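Local coordinates for sensor protein CzcS (PDB 5GPO) that is a zinc-responsive membrane histidine kinase, represented here by its sensor domain, that probably signals through a two-component system in metal detoxification and antibiotic resistance, at residues L85-Q95 and L105-R113. Numbering follows the deposited sequence.
Sequences LQADARQPVFQ and LLSIGASMR
V93 pairs with G109 and Q95 with S107, each through two backbone hydrogen bonds, as strands 93-95 and 105-113 run antiparallel, their axes 4.7 Å apart at closest approach, with F94 and I108 as the non-hydrogen-bonded pair between. On the F94 side, I108 lies over one face of the phenyl ring: its CG1 stands 4.1 Å from the ring centroid in a CH-pi contact. With CG1 anti to the backbone N (chi1 -168°), the extended isoleucine chain carries CD1 to 3.5 Å from F94 CZ and also against P92 CB. The long CG1-CD1 arm suits this place, since it reaches proline and ring at once, while L106 CD1 meets the ring edge. On the opposite face G109 presents only backbone, and L85, from the last turn of helix 75-86, packs directly on it, CD2 lying 3.7 Å from G109 O. Where the strand pairing ends, before the cis-proline P92, the amide of Q91 takes over, using both its functions on S111. OE1 accepts from S111 N at 2.8 Å, with the donor above the carbonyl plane, and NE2 donates to S111 OG at 2.9 Å, almost in the amide plane; S111 OG also hydrogen-bonds to OE1 of Q121 on strand 119-127. Q95 OE1 and S107 OG, 3.8 Å apart, are bridged by water, whereas Q95 NE2 bonds to A77 O and S107 OG to S125 OG. This beta hairpin closes one margin of the chain's antiparallel sheet: strand 104-113 pairs on its other side with strand 119-127, helix 75-86 covers the V93 and Q95 face, and the second subunit packs on the other, with its R10 against F94 and its L17 against I108.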
loop_
_atom_site.group_PDB
_atom_site.type_symbol
_atom_site.label_atom_id
_atom_site.label_comp_id
_atom_site.label_asym_id
_atom_site.label_seq_id
_atom_site.Cartn_x
_atom_site.Cartn_y
_atom_site.Cartn_z
ATOM N N LEU B 85 -20.678 -8.844 -11.659
ATOM C CA LEU B 85 -20.273 -10.166 -11.180
ATOM C C LEU B 85 -21.492 -11.032 -10.879
ATOM O O LEU B 85 -21.551 -12.207 -11.258
ATOM C CB LEU B 85 -19.403 -10.026 -9.930
ATOM C CG LEU B 85 -17.987 -9.474 -10.077
ATOM C CD1 LEU B 85 -17.350 -9.284 -8.700
ATOM C CD2 LEU B 85 -17.131 -10.394 -10.934
ATOM N N GLN B 86 -22.485 -10.457 -10.199
ATOM C CA GLN B 86 -23.668 -11.213 -9.811
ATOM C C GLN B 86 -24.578 -11.526 -10.994
ATOM O O GLN B 86 -25.431 -12.415 -10.881
ATOM C CB GLN B 86 -24.415 -10.448 -8.717
ATOM C CG GLN B 86 -23.579 -10.333 -7.439
ATOM C CD GLN B 86 -24.290 -9.618 -6.301
ATOM O OE1 GLN B 86 -25.112 -8.727 -6.521
ATOM N NE2 GLN B 86 -23.978 -10.015 -5.072
ATOM N N ALA B 87 -24.412 -10.835 -12.126
ATOM C CA ALA B 87 -25.090 -11.194 -13.366
ATOM C C ALA B 87 -24.251 -12.125 -14.250
ATOM O O ALA B 87 -24.454 -12.162 -15.473
ATOM C CB ALA B 87 -25.483 -9.934 -14.140
ATOM N N ASP B 88 -23.312 -12.863 -13.652
ATOM C CA ASP B 88 -22.504 -13.871 -14.348
ATOM C C ASP B 88 -21.803 -13.323 -15.594
ATOM O O ASP B 88 -21.625 -14.041 -16.579
ATOM C CB ASP B 88 -23.348 -15.095 -14.710
ATOM C CG ASP B 88 -23.768 -15.890 -13.490
ATOM O OD1 ASP B 88 -22.951 -16.017 -12.552
ATOM O OD2 ASP B 88 -24.919 -16.384 -13.467
ATOM N N ALA B 89 -21.385 -12.057 -15.566
ATOM C CA ALA B 89 -20.479 -11.576 -16.601
ATOM C C ALA B 89 -19.198 -12.408 -16.601
ATOM O O ALA B 89 -18.801 -12.981 -15.580
ATOM C CB ALA B 89 -20.142 -10.094 -16.392
ATOM N N ARG B 90 -18.556 -12.485 -17.765
ATOM C CA ARG B 90 -17.301 -13.221 -17.871
ATOM C C ARG B 90 -16.267 -12.641 -16.915
ATOM O O ARG B 90 -16.125 -11.423 -16.803
ATOM C CB ARG B 90 -16.772 -13.169 -19.302
ATOM N N GLN B 91 -15.547 -13.520 -16.228
ATOM C CA GLN B 91 -14.554 -13.096 -15.241
ATOM C C GLN B 91 -13.124 -13.316 -15.728
ATOM O O GLN B 91 -12.863 -14.251 -16.488
ATOM C CB GLN B 91 -14.775 -13.829 -13.925
ATOM C CG GLN B 91 -16.151 -13.582 -13.326
ATOM C CD GLN B 91 -16.239 -14.069 -11.898
ATOM O OE1 GLN B 91 -15.241 -14.506 -11.321
ATOM N NE2 GLN B 91 -17.429 -13.983 -11.312
ATOM N N PRO B 92 -12.187 -12.452 -15.287
ATOM C CA PRO B 92 -12.444 -11.294 -14.424
ATOM C C PRO B 92 -13.163 -10.158 -15.166
ATOM O O PRO B 92 -13.035 -10.035 -16.383
ATOM C CB PRO B 92 -11.039 -10.883 -13.968
ATOM C CG PRO B 92 -10.136 -11.356 -15.055
ATOM C CD PRO B 92 -10.747 -12.641 -15.546
ATOM N N VAL B 93 -13.947 -9.378 -14.434
ATOM C CA VAL B 93 -14.677 -8.242 -14.985
ATOM C C VAL B 93 -13.856 -6.977 -14.762
ATOM O O VAL B 93 -13.426 -6.696 -13.639
ATOM C CB VAL B 93 -16.067 -8.108 -14.334
ATOM C CG1 VAL B 93 -16.794 -6.901 -14.892
ATOM C CG2 VAL B 93 -16.899 -9.375 -14.551
ATOM N N PHE B 94 -13.656 -6.203 -15.826
ATOM C CA PHE B 94 -12.936 -4.944 -15.770
ATOM C C PHE B 94 -13.918 -3.788 -15.785
ATOM O O PHE B 94 -14.975 -3.844 -16.421
ATOM C CB PHE B 94 -11.971 -4.787 -16.947
ATOM C CG PHE B 94 -10.696 -5.543 -16.784
ATOM C CD1 PHE B 94 -9.621 -4.965 -16.122
ATOM C CD2 PHE B 94 -10.563 -6.825 -17.292
ATOM C CE1 PHE B 94 -8.425 -5.662 -15.966
ATOM C CE2 PHE B 94 -9.372 -7.523 -17.149
ATOM C CZ PHE B 94 -8.302 -6.938 -16.479
ATOM N N GLN B 95 -13.549 -2.722 -15.090
ATOM C CA GLN B 95 -14.401 -1.549 -15.039
ATOM C C GLN B 95 -13.529 -0.313 -15.027
ATOM O O GLN B 95 -12.671 -0.171 -14.153
ATOM C CB GLN B 95 -15.289 -1.578 -13.804
ATOM C CG GLN B 95 -16.175 -0.370 -13.691
ATOM C CD GLN B 95 -16.709 -0.228 -12.299
ATOM O OE1 GLN B 95 -15.945 0.002 -11.349
ATOM N NE2 GLN B 95 -18.015 -0.391 -12.148
ATOM N N LEU B 105 -10.789 5.774 -12.417
ATOM C CA LEU B 105 -10.465 4.552 -11.694
ATOM C C LEU B 105 -10.471 3.369 -12.643
ATOM O O LEU B 105 -11.234 3.339 -13.614
ATOM C CB LEU B 105 -11.474 4.274 -10.573
ATOM C CG LEU B 105 -11.572 5.387 -9.542
ATOM C CD1 LEU B 105 -12.686 5.075 -8.567
ATOM C CD2 LEU B 105 -10.231 5.541 -8.819
ATOM N N LEU B 106 -9.617 2.393 -12.353
ATOM C CA LEU B 106 -9.663 1.092 -13.008
ATOM C C LEU B 106 -9.817 0.032 -11.930
ATOM O O LEU B 106 -9.030 -0.016 -10.981
ATOM C CB LEU B 106 -8.417 0.828 -13.857
ATOM C CG LEU B 106 -8.446 -0.558 -14.525
ATOM C CD1 LEU B 106 -9.690 -0.746 -15.395
ATOM C CD2 LEU B 106 -7.164 -0.834 -15.337
ATOM N N SER B 107 -10.875 -0.761 -12.041
ATOM C CA SER B 107 -11.139 -1.833 -11.104
ATOM C C SER B 107 -11.242 -3.158 -11.850
ATOM O O SER B 107 -11.483 -3.209 -13.064
ATOM C CB SER B 107 -12.429 -1.596 -10.312
ATOM O OG SER B 107 -12.507 -0.277 -9.823
ATOM N N ILE B 108 -11.027 -4.233 -11.100
ATOM C CA ILE B 108 -11.175 -5.597 -11.585
ATOM C C ILE B 108 -11.896 -6.371 -10.497
ATOM O O ILE B 108 -11.675 -6.130 -9.300
ATOM C CB ILE B 108 -9.804 -6.232 -11.956
ATOM C CG1 ILE B 108 -9.992 -7.544 -12.733
ATOM C CG2 ILE B 108 -8.917 -6.435 -10.733
ATOM C CD1 ILE B 108 -8.681 -8.134 -13.250
ATOM N N GLY B 109 -12.796 -7.259 -10.895
ATOM C CA GLY B 109 -13.535 -8.071 -9.953
ATOM C C GLY B 109 -13.556 -9.533 -10.355
ATOM O O GLY B 109 -13.559 -9.871 -11.536
ATOM N N ALA B 110 -13.563 -10.403 -9.346
ATOM C CA ALA B 110 -13.714 -11.824 -9.619
ATOM C C ALA B 110 -14.281 -12.534 -8.399
ATOM O O ALA B 110 -14.133 -12.089 -7.256
ATOM C CB ALA B 110 -12.385 -12.465 -10.046
ATOM N N SER B 111 -14.935 -13.659 -8.662
ATOM C CA SER B 111 -15.377 -14.542 -7.596
ATOM C C SER B 111 -14.237 -15.480 -7.231
ATOM O O SER B 111 -13.476 -15.921 -8.102
ATOM C CB SER B 111 -16.614 -15.343 -8.009
ATOM O OG SER B 111 -17.667 -14.502 -8.451
ATOM N N MET B 112 -14.098 -15.744 -5.932
ATOM C CA MET B 112 -13.076 -16.645 -5.414
ATOM C C MET B 112 -13.699 -17.518 -4.343
ATOM O O MET B 112 -14.823 -17.279 -3.894
ATOM C CB MET B 112 -11.875 -15.880 -4.839
ATOM C CG MET B 112 -11.194 -15.053 -5.882
ATOM S SD MET B 112 -9.696 -14.258 -5.323
ATOM C CE MET B 112 -9.407 -13.227 -6.769
ATOM N N ARG B 113 -12.965 -18.551 -3.942
ATOM C CA ARG B 113 -13.322 -19.327 -2.764
ATOM C C ARG B 113 -12.127 -19.330 -1.832
ATOM O O ARG B 113 -11.063 -19.849 -2.186
ATOM C CB ARG B 113 -13.735 -20.757 -3.110
ATOM C CG ARG B 113 -14.206 -21.537 -1.881
ATOM C CD ARG B 113 -14.944 -22.797 -2.286
ATOM N NE ARG B 113 -16.061 -22.501 -3.182
ATOM C CZ ARG B 113 -17.301 -22.233 -2.781
ATOM N NH1 ARG B 113 -17.604 -22.226 -1.491
ATOM N NH2 ARG B 113 -18.244 -21.973 -3.678
HETATM O O HOH W 1 -12.854 -16.342 -11.244
HETATM O O HOH W 2 -14.998 -0.605 -8.548
HETATM O O HOH W 3 -13.485 1.217 -11.470
#